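Side-chain contacts in glycoside hydrolase family protein (Novosphingobium sp. PP1Y, PDB 6Q2F), which is an alpha-L-rhamnosidase, a glycoside hydrolase that probably cleaves terminal alpha-L-rhamnose from glycosides: residues W58-N63 with P134-T139; D125-I130 with K579-A584; L501-E506 with A642-T647; V572-D577 with H601-M606. All blocks are in the same frame, centred on the assembly; numbering follows the deposited sequence.

All four contacts belong to one (β/α)8 barrel, whose eight parallel strands close into a ring between strand 56-62 and strand 674-677. Contacts 2 and 4 lie nearest each other, with centres about 9 Å apart, and share the region where helix 543-575 leads into strand 579-582 and on to strand 604-610. The centres of contacts 2 and 3 are about 11 Å apart, those of contacts 1 and 3 about 12 Å. The chain opens contacts 1 and 2 before contact 3, and contact 4 forms between the two segments of contact 3. Contacts 1 and 3 and E583 of contact 2 gather at the sodium-binding mouth, while contact 4 ties a helix end to the opposite end of the strands.

Contact 1: W58-N63 with P134-T139; sequences WWHWMN and PGWSET
H60 and W136 meet at the mouth of the (β/α)8 barrel, where strand 56-62 faces the loop that follows strand 127-131. The contact is small, burying 75 Å² in all, and it is carried by these two aromatic side chains. They approach rim to rim at nearly a right angle, with the planes 88° apart, and neither ring lies over the face of the other. The ring centroids, that of the H60 imidazole and that of the W136 six-membered ring, are 5.6 Å apart. The tight part is one side of the imidazole, CD2 and NE2, set against CE3 and CZ3 of the indole; CE3 lies near the imidazole plane, at its edge, while CZ3 stands off that plane. H60 does not aim its CB at the loop, but with CG beside the backbone N (chi1 -69°) the ring reaches across. W136 holds CG between its backbone N and carbonyl carbon (chi1 53°), which brings the benzo side of the indole round to the strand. Away from this close edge the contact is looser: H60 is enclosed and also packs on T679, whereas W136 is partly exposed although F89 and P454 touch it. The side chain of W136 comes within about 7 Å of the bound sodium ion, and its nearest approach to the strand is CE3 at 3.7 Å from H60 NE2.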
loop_
_atom_site.group_PDB
_atom_site.type_symbol
_atom_site.label_atom_id
_atom_site.label_comp_id
_atom_site.label_asym_id
_atom_site.label_seq_id
_atom_site.Cartn_x
_atom_site.Cartn_y
_atom_site.Cartn_z
ATOM N N TRP A 58 -15.023 -4.723 3.607
ATOM C CA TRP A 58 -14.854 -4.047 4.871
ATOM C C TRP A 58 -16.224 -3.577 5.354
ATOM O O TRP A 58 -17.106 -3.223 4.560
ATOM C CB TRP A 58 -13.880 -2.872 4.731
ATOM C CG TRP A 58 -12.446 -3.332 4.792
ATOM C CD1 TRP A 58 -12.007 -4.624 4.807
ATOM C CD2 TRP A 58 -11.276 -2.510 4.894
ATOM N NE1 TRP A 58 -10.637 -4.657 4.894
ATOM C CE2 TRP A 58 -10.166 -3.376 4.957
ATOM C CE3 TRP A 58 -11.061 -1.130 4.962
ATOM C CZ2 TRP A 58 -8.857 -2.907 5.051
ATOM C CZ3 TRP A 58 -9.759 -0.663 5.060
ATOM C CH2 TRP A 58 -8.676 -1.548 5.114
ATOM N N TRP A 59 -16.410 -3.597 6.673
ATOM C CA TRP A 59 -17.744 -3.443 7.274
ATOM C C TRP A 59 -17.616 -2.547 8.507
ATOM O O TRP A 59 -17.547 -3.016 9.644
ATOM C CB TRP A 59 -18.313 -4.817 7.605
ATOM C CG TRP A 59 -19.711 -4.865 8.118
ATOM C CD1 TRP A 59 -20.844 -4.331 7.536
ATOM C CD2 TRP A 59 -20.154 -5.596 9.259
ATOM N NE1 TRP A 59 -21.953 -4.661 8.289
ATOM C CE2 TRP A 59 -21.552 -5.435 9.350
ATOM C CE3 TRP A 59 -19.499 -6.355 10.230
ATOM C CZ2 TRP A 59 -22.300 -6.007 10.369
ATOM C CZ3 TRP A 59 -20.240 -6.907 11.255
ATOM C CH2 TRP A 59 -21.629 -6.739 11.311
ATOM N N HIS A 60 -17.578 -1.242 8.269
ATOM C CA HIS A 60 -17.325 -0.281 9.332
ATOM C C HIS A 60 -18.579 -0.041 10.160
ATOM O O HIS A 60 -19.654 0.201 9.614
ATOM C CB HIS A 60 -16.838 1.045 8.752
ATOM C CG HIS A 60 -15.465 0.982 8.157
ATOM N ND1 HIS A 60 -15.232 0.561 6.864
ATOM C CD2 HIS A 60 -14.257 1.314 8.672
ATOM C CE1 HIS A 60 -13.935 0.622 6.616
ATOM N NE2 HIS A 60 -13.322 1.075 7.696
ATOM N N TRP A 61 -18.435 -0.105 11.477
ATOM C CA TRP A 61 -19.466 0.333 12.409
ATOM C C TRP A 61 -19.212 1.805 12.719
ATOM O O TRP A 61 -18.228 2.139 13.377
ATOM C CB TRP A 61 -19.430 -0.506 13.687
ATOM C CG TRP A 61 -19.960 -1.898 13.540
ATOM C CD1 TRP A 61 -20.361 -2.508 12.399
ATOM C CD2 TRP A 61 -20.139 -2.850 14.596
ATOM N NE1 TRP A 61 -20.782 -3.789 12.666
ATOM C CE2 TRP A 61 -20.657 -4.018 14.017
ATOM C CE3 TRP A 61 -19.890 -2.829 15.979
ATOM C CZ2 TRP A 61 -20.967 -5.153 14.773
ATOM C CZ3 TRP A 61 -20.208 -3.938 16.719
ATOM C CH2 TRP A 61 -20.738 -5.093 16.113
HETATM N N MSE A 62 -20.088 2.682 12.233
HETATM C CA MSE A 62 -19.828 4.113 12.268
HETATM C C MSE A 62 -20.260 4.765 13.595
HETATM O O MSE A 62 -21.438 5.040 13.790
HETATM C CB MSE A 62 -20.537 4.816 11.099
HETATM C CG MSE A 62 -20.057 4.442 9.689
HETATM SE SE MSE A 62 -18.122 4.399 9.509
HETATM C CE MSE A 62 -17.879 6.272 9.999
ATOM N N ASN A 63 -19.304 5.006 14.502
ATOM C CA ASN A 63 -19.530 5.856 15.675
ATOM C C ASN A 63 -20.703 5.357 16.523
ATOM O O ASN A 63 -21.576 6.126 16.923
ATOM C CB ASN A 63 -19.750 7.308 15.222
ATOM C CG ASN A 63 -19.627 8.321 16.351
ATOM O OD1 ASN A 63 -19.958 9.491 16.162
ATOM N ND2 ASN A 63 -19.128 7.891 17.516
ATOM N N PRO A 134 -8.403 -1.579 18.364
ATOM C CA PRO A 134 -9.620 -0.763 18.324
ATOM C C PRO A 134 -9.436 0.307 17.260
ATOM O O PRO A 134 -8.333 0.843 17.077
ATOM C CB PRO A 134 -9.705 -0.164 19.731
ATOM C CG PRO A 134 -8.888 -1.112 20.591
ATOM C CD PRO A 134 -7.792 -1.616 19.704
ATOM N N GLY A 135 -10.514 0.609 16.543
ATOM C CA GLY A 135 -10.401 1.434 15.353
ATOM C C GLY A 135 -10.022 0.554 14.187
ATOM O O GLY A 135 -10.627 -0.497 13.988
ATOM N N TRP A 136 -9.014 0.950 13.461
ATOM C CA TRP A 136 -8.586 0.136 12.361
ATOM C C TRP A 136 -7.126 -0.092 12.257
ATOM O O TRP A 136 -6.720 -1.027 11.636
ATOM C CB TRP A 136 -9.072 0.650 11.028
ATOM C CG TRP A 136 -8.800 2.052 10.690
ATOM C CD1 TRP A 136 -7.620 2.681 10.676
ATOM C CD2 TRP A 136 -9.756 2.991 10.260
ATOM N NE1 TRP A 136 -7.774 3.953 10.272
ATOM C CE2 TRP A 136 -9.090 4.175 10.021
ATOM C CE3 TRP A 136 -11.125 2.949 10.080
ATOM C CZ2 TRP A 136 -9.740 5.297 9.576
ATOM C CZ3 TRP A 136 -11.747 4.045 9.660
ATOM C CH2 TRP A 136 -11.069 5.207 9.413
ATOM N N SER A 137 -6.299 0.689 12.926
ATOM C CA SER A 137 -4.861 0.480 12.914
ATOM C C SER A 137 -4.150 1.129 14.106
ATOM O O SER A 137 -4.637 2.053 14.637
ATOM C CB SER A 137 -4.253 0.948 11.608
ATOM O OG SER A 137 -3.986 2.298 11.623
ATOM N N GLU A 138 -3.000 0.634 14.528
ATOM C CA GLU A 138 -2.330 -0.523 13.988
ATOM C C GLU A 138 -2.413 -1.615 15.037
ATOM O O GLU A 138 -3.161 -2.526 14.900
ATOM C CB GLU A 138 -0.884 -0.202 13.694
ATOM C CG GLU A 138 -0.052 -1.386 13.242
ATOM C CD GLU A 138 -0.467 -1.919 11.896
ATOM O OE1 GLU A 138 -0.201 -3.063 11.610
ATOM O OE2 GLU A 138 -1.085 -1.186 11.146
ATOM N N THR A 139 -1.633 -1.486 16.091
ATOM C CA THR A 139 -1.616 -2.399 17.212
ATOM C C THR A 139 -1.327 -1.561 18.430
ATOM O O THR A 139 -0.222 -1.406 18.844
ATOM C CB THR A 139 -0.604 -3.551 17.070
ATOM O OG1 THR A 139 0.620 -3.071 16.561
ATOM C CG2 THR A 139 -1.112 -4.607 16.184
#

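Contact 2: D125-I130 with K579-A584. With NA (sodium ion), chain B.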
loop_
_atom_site.group_PDB
_atom_site.type_symbol
_atom_site.label_atom_id
_atom_site.label_comp_id
_atom_site.label_asym_id
_atom_site.label_seq_id
_atom_site.Cartn_x
_atom_site.Cartn_y
_atom_site.Cartn_z
ATOM N N ASP A 125 -22.099 -18.662 7.016
ATOM C CA ASP A 125 -20.889 -19.102 6.327
ATOM C C ASP A 125 -20.174 -17.930 5.646
ATOM O O ASP A 125 -19.793 -17.990 4.481
ATOM C CB ASP A 125 -21.189 -20.224 5.320
ATOM C CG ASP A 125 -19.923 -20.881 4.803
ATOM O OD1 ASP A 125 -18.852 -20.618 5.395
ATOM O OD2 ASP A 125 -19.986 -21.643 3.818
ATOM N N LEU A 126 -19.992 -16.857 6.423
ATOM C CA LEU A 126 -19.203 -15.694 6.032
ATOM C C LEU A 126 -17.954 -15.646 6.900
ATOM O O LEU A 126 -18.048 -15.752 8.124
ATOM C CB LEU A 126 -20.014 -14.396 6.194
ATOM C CG LEU A 126 -21.259 -14.338 5.321
ATOM C CD1 LEU A 126 -22.214 -13.208 5.717
ATOM C CD2 LEU A 126 -20.829 -14.209 3.870
ATOM N N GLU A 127 -16.797 -15.484 6.270
ATOM C CA GLU A 127 -15.545 -15.329 7.006
ATOM C C GLU A 127 -15.500 -13.955 7.662
ATOM O O GLU A 127 -15.466 -12.935 6.972
ATOM C CB GLU A 127 -14.353 -15.501 6.070
ATOM C CG GLU A 127 -13.033 -15.069 6.690
ATOM C CD GLU A 127 -11.889 -15.046 5.692
ATOM O OE1 GLU A 127 -11.177 -16.054 5.569
ATOM O OE2 GLU A 127 -11.720 -14.002 5.030
ATOM N N LEU A 128 -15.459 -13.916 8.992
ATOM C CA LEU A 128 -15.451 -12.651 9.720
ATOM C C LEU A 128 -14.034 -12.329 10.175
ATOM O O LEU A 128 -13.362 -13.176 10.772
ATOM C CB LEU A 128 -16.400 -12.707 10.917
ATOM C CG LEU A 128 -16.336 -11.517 11.877
ATOM C CD1 LEU A 128 -16.644 -10.211 11.147
ATOM C CD2 LEU A 128 -17.309 -11.706 13.037
ATOM N N ALA A 129 -13.583 -11.111 9.886
ATOM C CA ALA A 129 -12.299 -10.614 10.354
ATOM C C ALA A 129 -12.482 -9.369 11.215
ATOM O O ALA A 129 -13.470 -8.638 11.099
ATOM C CB ALA A 129 -11.370 -10.276 9.172
ATOM N N ILE A 130 -11.501 -9.137 12.083
ATOM C CA ILE A 130 -11.410 -7.911 12.866
ATOM C C ILE A 130 -10.053 -7.286 12.617
ATOM O O ILE A 130 -9.105 -7.952 12.207
ATOM C CB ILE A 130 -11.610 -8.163 14.372
ATOM C CG1 ILE A 130 -10.540 -9.153 14.879
ATOM C CG2 ILE A 130 -12.999 -8.684 14.610
ATOM C CD1 ILE A 130 -10.560 -9.332 16.413
ATOM N N LYS A 579 -6.387 -16.642 10.946
ATOM C CA LYS A 579 -5.544 -16.237 9.827
ATOM C C LYS A 579 -5.273 -14.740 9.900
ATOM O O LYS A 579 -5.975 -13.990 10.577
ATOM C CB LYS A 579 -6.203 -16.581 8.491
ATOM C CG LYS A 579 -6.583 -18.025 8.326
ATOM C CD LYS A 579 -7.323 -18.251 7.006
ATOM C CE LYS A 579 -8.065 -19.591 6.994
ATOM N NZ LYS A 579 -9.349 -19.549 7.781
ATOM N N VAL A 580 -4.232 -14.309 9.193
ATOM C CA VAL A 580 -3.840 -12.898 9.154
ATOM C C VAL A 580 -3.925 -12.398 7.719
ATOM O O VAL A 580 -3.245 -12.934 6.832
ATOM C CB VAL A 580 -2.432 -12.681 9.713
ATOM C CG1 VAL A 580 -2.076 -11.189 9.716
ATOM C CG2 VAL A 580 -2.370 -13.243 11.085
ATOM N N TYR A 581 -4.778 -11.397 7.497
ATOM C CA TYR A 581 -4.685 -10.505 6.345
ATOM C C TYR A 581 -3.674 -9.411 6.673
ATOM O O TYR A 581 -3.817 -8.717 7.685
ATOM C CB TYR A 581 -6.033 -9.865 6.038
ATOM C CG TYR A 581 -7.058 -10.776 5.437
ATOM C CD1 TYR A 581 -7.817 -11.614 6.228
ATOM C CD2 TYR A 581 -7.300 -10.759 4.064
ATOM C CE1 TYR A 581 -8.758 -12.444 5.666
ATOM C CE2 TYR A 581 -8.246 -11.549 3.499
ATOM C CZ TYR A 581 -8.977 -12.393 4.288
ATOM O OH TYR A 581 -9.907 -13.199 3.698
ATOM N N GLY A 582 -2.672 -9.233 5.820
ATOM C CA GLY A 582 -1.581 -8.352 6.209
ATOM C C GLY A 582 -1.223 -7.327 5.150
ATOM O O GLY A 582 -0.657 -7.663 4.106
ATOM N N GLU A 583 -1.545 -6.068 5.428
ATOM C CA GLU A 583 -1.080 -4.975 4.598
ATOM C C GLU A 583 0.288 -4.548 5.100
ATOM O O GLU A 583 0.773 -5.026 6.123
ATOM C CB GLU A 583 -2.063 -3.799 4.628
ATOM C CG GLU A 583 -3.399 -4.086 4.030
ATOM C CD GLU A 583 -4.255 -2.818 3.843
ATOM O OE1 GLU A 583 -3.840 -1.725 4.289
ATOM O OE2 GLU A 583 -5.339 -2.934 3.247
ATOM N N ALA A 584 0.909 -3.622 4.386
ATOM C CA ALA A 584 2.218 -3.136 4.785
ATOM C C ALA A 584 2.281 -1.617 4.763
ATOM O O ALA A 584 1.546 -0.953 5.494
ATOM C CB ALA A 584 3.304 -3.758 3.896
HETATM NA NA NA B . -4.762 0.526 4.093
#
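The hydroxyl of Y581 donates a hydrogen bond to the carboxylate of E127, with OH and OE2 modelled only 2.4 Å apart, a very short length to be read with caution at this resolution. The two side chains come from opposite directions across the barrel interior. E127 reaches in extended form, its CG opposite the backbone N (chi1 168°), and offers OE2 near the plane of the phenol ring, at its edge; the carboxylate plane stands 85° from that ring. Each polar atom has a second partner: R56 forms a salt bridge to OE2 of E127, and R674 bonds to the Y581 hydroxyl. Two arginines thus contact the pair and would be expected to stabilise negative charge on it. A third positive group, K579, is further off, with NZ 4.5 Å from OE1 of E127, beyond a salt bridge. Outward from the polar pair the contact becomes looser. A129 points its CB toward strand 579-582, but this CB stays 4.8 Å from Y581 CD1, while Y581 also rests on Q87 and L501. Two residues beyond Y581, E583 binds the sodium ion through OE1 at 2.4 Å. Strand 497-502 runs between the two strands, so these inward-pointing residues span next-but-one neighbours, as expected of the interior of a (β/α)8 barrel.

Contact 3: L501-E506 with A642-T647; sequences LTDSIE and AAESMT. With NA (sodium ion), chain B.
The carboxylates of D503 and E644 each present one oxygen, rather than a flat side, to the same sodium ion; the ion lies closer to the E644 plane than to that of D503. The two planes are turned 64° from each other, and the side chains cross at about a right angle. The nearest atoms are OD1 of D503 and OE1 of E644, 4.1 Å apart, and the cation bridges these two oxygens from one side, which would offset the repulsion of the like charges. Above the D503 carboxylate the backbone N of S504 bonds to OD1 at 2.8 Å, reaching it 36° out of the plane. OD1 is therefore shared between an amide and the metal, and its bond to the sodium ion is the long one of the three, at 3.0 Å. E644 binds through one oxygen, OE1 at 2.6 Å from the ion, whereas its OE2 stands 3.7 Å from it. Extended along its whole length, with CG opposite the backbone N (chi1 173°), E644 carries this charge out from strand 642-649. Here the chain runs off the carboxy-terminal end of strand 497-502, the end of a (β/α)8 barrel where the active site of such enzymes is found. S504 adds its hydroxyl, OG lying 2.6 Å from the ion, and E583 and E586 complete the five protein ligands. W58 packs against D503 and E644 alike. Replacing D503 by an alanine would probably strip the sodium ion of one ligand and leave the amide of S504 without this acceptor.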
loop_
_atom_site.group_PDB
_atom_site.type_symbol
_atom_site.label_atom_id
_atom_site.label_comp_id
_atom_site.label_asym_id
_atom_site.label_seq_id
_atom_site.Cartn_x
_atom_site.Cartn_y
_atom_site.Cartn_z
ATOM N N LEU A 501 -6.803 -8.609 10.824
ATOM C CA LEU A 501 -6.316 -7.740 9.766
ATOM C C LEU A 501 -5.331 -6.761 10.380
ATOM O O LEU A 501 -5.681 -6.058 11.335
ATOM C CB LEU A 501 -7.465 -6.987 9.090
ATOM C CG LEU A 501 -7.016 -5.735 8.329
ATOM C CD1 LEU A 501 -6.188 -6.142 7.124
ATOM C CD2 LEU A 501 -8.232 -4.966 7.836
ATOM N N THR A 502 -4.098 -6.728 9.855
ATOM C CA THR A 502 -3.160 -5.664 10.194
ATOM C C THR A 502 -3.241 -4.655 9.055
ATOM O O THR A 502 -2.745 -4.906 7.951
ATOM C CB THR A 502 -1.726 -6.177 10.414
ATOM O OG1 THR A 502 -1.240 -6.832 9.239
ATOM C CG2 THR A 502 -1.655 -7.151 11.584
ATOM N N ASP A 503 -3.940 -3.554 9.314
ATOM C CA ASP A 503 -4.099 -2.465 8.365
ATOM C C ASP A 503 -2.728 -1.867 8.044
ATOM O O ASP A 503 -1.730 -2.139 8.721
ATOM C CB ASP A 503 -5.018 -1.409 8.973
ATOM C CG ASP A 503 -5.752 -0.586 7.933
ATOM O OD1 ASP A 503 -5.419 -0.702 6.727
ATOM O OD2 ASP A 503 -6.650 0.178 8.334
ATOM N N SER A 504 -2.682 -1.047 6.992
ATOM C CA SER A 504 -1.417 -0.422 6.605
ATOM C C SER A 504 -0.916 0.468 7.741
ATOM O O SER A 504 -1.703 1.084 8.464
ATOM C CB SER A 504 -1.600 0.383 5.317
ATOM O OG SER A 504 -2.659 1.293 5.474
ATOM N N ILE A 505 0.409 0.518 7.922
ATOM C CA ILE A 505 0.982 1.018 9.170
ATOM C C ILE A 505 1.469 2.448 9.006
ATOM O O ILE A 505 2.129 2.790 8.020
ATOM C CB ILE A 505 2.113 0.107 9.683
ATOM C CG1 ILE A 505 2.511 0.556 11.091
ATOM C CG2 ILE A 505 3.322 0.129 8.767
ATOM C CD1 ILE A 505 3.317 -0.549 11.856
ATOM N N GLU A 506 1.109 3.292 9.971
ATOM C CA GLU A 506 1.620 4.657 10.065
ATOM C C GLU A 506 1.563 5.038 11.544
ATOM O O GLU A 506 0.509 5.441 12.040
ATOM C CB GLU A 506 0.809 5.615 9.202
ATOM C CG GLU A 506 1.399 7.004 9.111
ATOM C CD GLU A 506 0.476 7.968 8.384
ATOM O OE1 GLU A 506 -0.422 7.510 7.644
ATOM O OE2 GLU A 506 0.647 9.194 8.566
ATOM N N ALA A 642 -4.832 -10.358 -1.254
ATOM C CA ALA A 642 -5.988 -9.517 -1.005
ATOM C C ALA A 642 -5.663 -8.072 -1.346
ATOM O O ALA A 642 -4.503 -7.652 -1.369
ATOM C CB ALA A 642 -6.448 -9.619 0.453
ATOM N N ALA A 643 -6.711 -7.307 -1.613
ATOM C CA ALA A 643 -6.549 -5.871 -1.734
ATOM C C ALA A 643 -7.773 -5.151 -1.200
ATOM O O ALA A 643 -8.912 -5.529 -1.476
ATOM C CB ALA A 643 -6.278 -5.459 -3.181
ATOM N N GLU A 644 -7.501 -4.133 -0.400
ATOM C CA GLU A 644 -8.453 -3.095 -0.044
ATOM C C GLU A 644 -8.866 -2.367 -1.323
ATOM O O GLU A 644 -8.101 -1.567 -1.866
ATOM C CB GLU A 644 -7.802 -2.183 1.004
ATOM C CG GLU A 644 -8.540 -0.952 1.386
ATOM C CD GLU A 644 -7.663 -0.076 2.266
ATOM O OE1 GLU A 644 -6.697 -0.626 2.840
ATOM O OE2 GLU A 644 -7.906 1.141 2.330
ATOM N N SER A 645 -10.066 -2.652 -1.822
ATOM C CA SER A 645 -10.404 -2.429 -3.229
ATOM C C SER A 645 -11.378 -1.270 -3.394
ATOM O O SER A 645 -12.478 -1.292 -2.838
ATOM C CB SER A 645 -10.994 -3.694 -3.869
ATOM O OG SER A 645 -10.113 -4.788 -3.801
HETATM N N MSE A 646 -10.972 -0.285 -4.192
HETATM C CA MSE A 646 -11.872 0.691 -4.798
HETATM C C MSE A 646 -12.296 1.764 -3.849
HETATM O O MSE A 646 -13.414 2.308 -3.940
HETATM C CB MSE A 646 -13.104 0.005 -5.397
HETATM C CG MSE A 646 -12.713 -0.845 -6.564
HETATM SE SE MSE A 646 -14.183 -1.710 -7.487
HETATM C CE MSE A 646 -14.429 -2.965 -6.240
ATOM N N THR A 647 -11.387 2.092 -2.945
ATOM C CA THR A 647 -11.579 3.274 -2.128
ATOM C C THR A 647 -11.776 4.475 -3.037
ATOM O O THR A 647 -11.099 4.612 -4.063
ATOM C CB THR A 647 -10.384 3.495 -1.207
ATOM O OG1 THR A 647 -10.189 2.327 -0.409
ATOM C CG2 THR A 647 -10.656 4.699 -0.317
HETATM NA NA NA B . -4.762 0.526 4.093
#

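Contact 4: V572-D577 with H601-M606; sequences VAHEND and HADIPM
A histidine–carboxylate hydrogen bond at the protein surface ties H574, in the last turn of helix 543-575, to D603, just before strand 604-610. NE2 of H574 donates to OD1 of D603 over 2.7 Å, and the bond is almost straight at 172°. The oxygen lies in the imidazole plane, at the ring edge, and receives the proton on its syn lone pair, the side of OD2. The carboxylate is turned 80° from the ring, and OD2 remains 3.3 Å from NE2. The side chains come from opposite directions, H574 with CG anti to the carbonyl carbon (chi1 -65°), which sends the ring out from the helix toward D603. OD1 is gripped a second time by the backbone N of V580 in strand 579-582, which fixes the carboxylate between helix and sheet. The nearby negative charge and the end of the helix would probably favour a protonated imidazole. With an alanine in place of D603, the H574 ring would probably lose its NE2 acceptor and be free to turn, and V580 N would lose a partner. On the helix side N576 folds its amide back, ND2 bonding to O of V572 at 2.8 Å. D577, with positive phi, bonds its N to O of H574 at 3.0 Å, and L578 N bonds to A573 O, the Schellman motif that ends the helix before the next strand of the (β/α)8 barrel.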
loop_
_atom_site.group_PDB
_atom_site.type_symbol
_atom_site.label_atom_id
_atom_site.label_comp_id
_atom_site.label_asym_id
_atom_site.label_seq_id
_atom_site.Cartn_x
_atom_site.Cartn_y
_atom_site.Cartn_z
ATOM N N VAL A 572 0.831 -15.389 17.033
ATOM C CA VAL A 572 -0.257 -15.318 18.007
ATOM C C VAL A 572 -1.588 -15.639 17.345
ATOM O O VAL A 572 -2.412 -16.363 17.903
ATOM C CB VAL A 572 -0.284 -13.937 18.678
ATOM C CG1 VAL A 572 -1.509 -13.823 19.582
ATOM C CG2 VAL A 572 1.009 -13.738 19.468
ATOM N N ALA A 573 -1.818 -15.111 16.142
ATOM C CA ALA A 573 -3.042 -15.445 15.419
ATOM C C ALA A 573 -3.147 -16.943 15.210
ATOM O O ALA A 573 -4.190 -17.552 15.476
ATOM C CB ALA A 573 -3.081 -14.713 14.078
ATOM N N HIS A 574 -2.052 -17.557 14.764
ATOM C CA HIS A 574 -2.061 -18.986 14.486
ATOM C C HIS A 574 -2.274 -19.802 15.744
ATOM O O HIS A 574 -2.999 -20.803 15.721
ATOM C CB HIS A 574 -0.766 -19.369 13.773
ATOM C CG HIS A 574 -0.651 -18.727 12.427
ATOM N ND1 HIS A 574 0.547 -18.573 11.764
ATOM C CD2 HIS A 574 -1.598 -18.155 11.640
ATOM C CE1 HIS A 574 0.333 -17.934 10.626
ATOM N NE2 HIS A 574 -0.962 -17.682 10.519
ATOM N N GLU A 575 -1.664 -19.385 16.851
ATOM C CA GLU A 575 -1.891 -20.071 18.114
ATOM C C GLU A 575 -3.356 -20.038 18.512
ATOM O O GLU A 575 -3.798 -20.916 19.251
ATOM C CB GLU A 575 -1.016 -19.453 19.215
ATOM C CG GLU A 575 0.484 -19.774 19.038
ATOM C CD GLU A 575 1.383 -18.730 19.682
ATOM O OE1 GLU A 575 0.902 -18.012 20.590
ATOM O OE2 GLU A 575 2.542 -18.602 19.254
ATOM N N ASN A 576 -4.116 -19.059 18.018
ATOM C CA ASN A 576 -5.539 -18.928 18.295
ATOM C C ASN A 576 -6.416 -19.353 17.115
ATOM O O ASN A 576 -7.595 -18.989 17.066
ATOM C CB ASN A 576 -5.861 -17.493 18.705
ATOM C CG ASN A 576 -5.339 -17.159 20.105
ATOM O OD1 ASN A 576 -6.018 -17.390 21.096
ATOM N ND2 ASN A 576 -4.112 -16.609 20.177
ATOM N N ASP A 577 -5.863 -20.106 16.156
ATOM C CA ASP A 577 -6.613 -20.617 14.998
ATOM C C ASP A 577 -7.153 -19.502 14.111
ATOM O O ASP A 577 -8.172 -19.675 13.447
ATOM C CB ASP A 577 -7.768 -21.531 15.427
ATOM C CG ASP A 577 -7.302 -22.734 16.201
ATOM O OD1 ASP A 577 -6.311 -23.355 15.787
ATOM O OD2 ASP A 577 -7.938 -23.052 17.225
ATOM N N HIS A 601 4.913 -13.290 6.578
ATOM C CA HIS A 601 4.379 -14.160 7.621
ATOM C C HIS A 601 2.863 -14.248 7.605
ATOM O O HIS A 601 2.299 -15.120 8.273
ATOM C CB HIS A 601 4.828 -13.668 9.003
ATOM C CG HIS A 601 6.297 -13.405 9.104
ATOM N ND1 HIS A 601 7.235 -14.416 9.097
ATOM C CD2 HIS A 601 6.991 -12.248 9.244
ATOM C CE1 HIS A 601 8.441 -13.891 9.215
ATOM N NE2 HIS A 601 8.320 -12.579 9.298
ATOM N N ALA A 602 2.202 -13.358 6.884
ATOM C CA ALA A 602 0.752 -13.322 6.902
ATOM C C ALA A 602 0.195 -14.433 6.027
ATOM O O ALA A 602 0.839 -14.893 5.083
ATOM C CB ALA A 602 0.233 -11.965 6.416
ATOM N N ASP A 603 -1.006 -14.883 6.366
ATOM C CA ASP A 603 -1.682 -15.884 5.545
ATOM C C ASP A 603 -2.144 -15.295 4.227
ATOM O O ASP A 603 -2.169 -15.987 3.203
ATOM C CB ASP A 603 -2.877 -16.450 6.299
ATOM C CG ASP A 603 -2.465 -17.140 7.565
ATOM O OD1 ASP A 603 -2.338 -16.440 8.589
ATOM O OD2 ASP A 603 -2.253 -18.366 7.512
ATOM N N ILE A 604 -2.548 -14.028 4.248
ATOM C CA ILE A 604 -3.039 -13.376 3.043
ATOM C C ILE A 604 -2.366 -12.015 2.909
ATOM O O ILE A 604 -2.795 -11.035 3.540
ATOM C CB ILE A 604 -4.567 -13.280 3.062
ATOM C CG1 ILE A 604 -5.156 -14.679 3.248
ATOM C CG2 ILE A 604 -5.061 -12.710 1.766
ATOM C CD1 ILE A 604 -6.575 -14.699 3.680
ATOM N N PRO A 605 -1.291 -11.923 2.130
ATOM C CA PRO A 605 -0.699 -10.615 1.844
ATOM C C PRO A 605 -1.729 -9.718 1.186
ATOM O O PRO A 605 -2.535 -10.169 0.374
ATOM C CB PRO A 605 0.456 -10.951 0.893
ATOM C CG PRO A 605 0.779 -12.393 1.203
ATOM C CD PRO A 605 -0.562 -13.013 1.471
HETATM N N MSE A 606 -1.725 -8.457 1.573
HETATM C CA MSE A 606 -2.781 -7.556 1.221
HETATM C C MSE A 606 -2.237 -6.188 0.829
HETATM O O MSE A 606 -1.256 -5.697 1.392
HETATM C CB MSE A 606 -3.775 -7.408 2.401
HETATM C CG MSE A 606 -5.033 -6.666 2.013
HETATM SE SE MSE A 606 -6.320 -6.878 3.436
HETATM C CE MSE A 606 -7.790 -5.786 2.728
#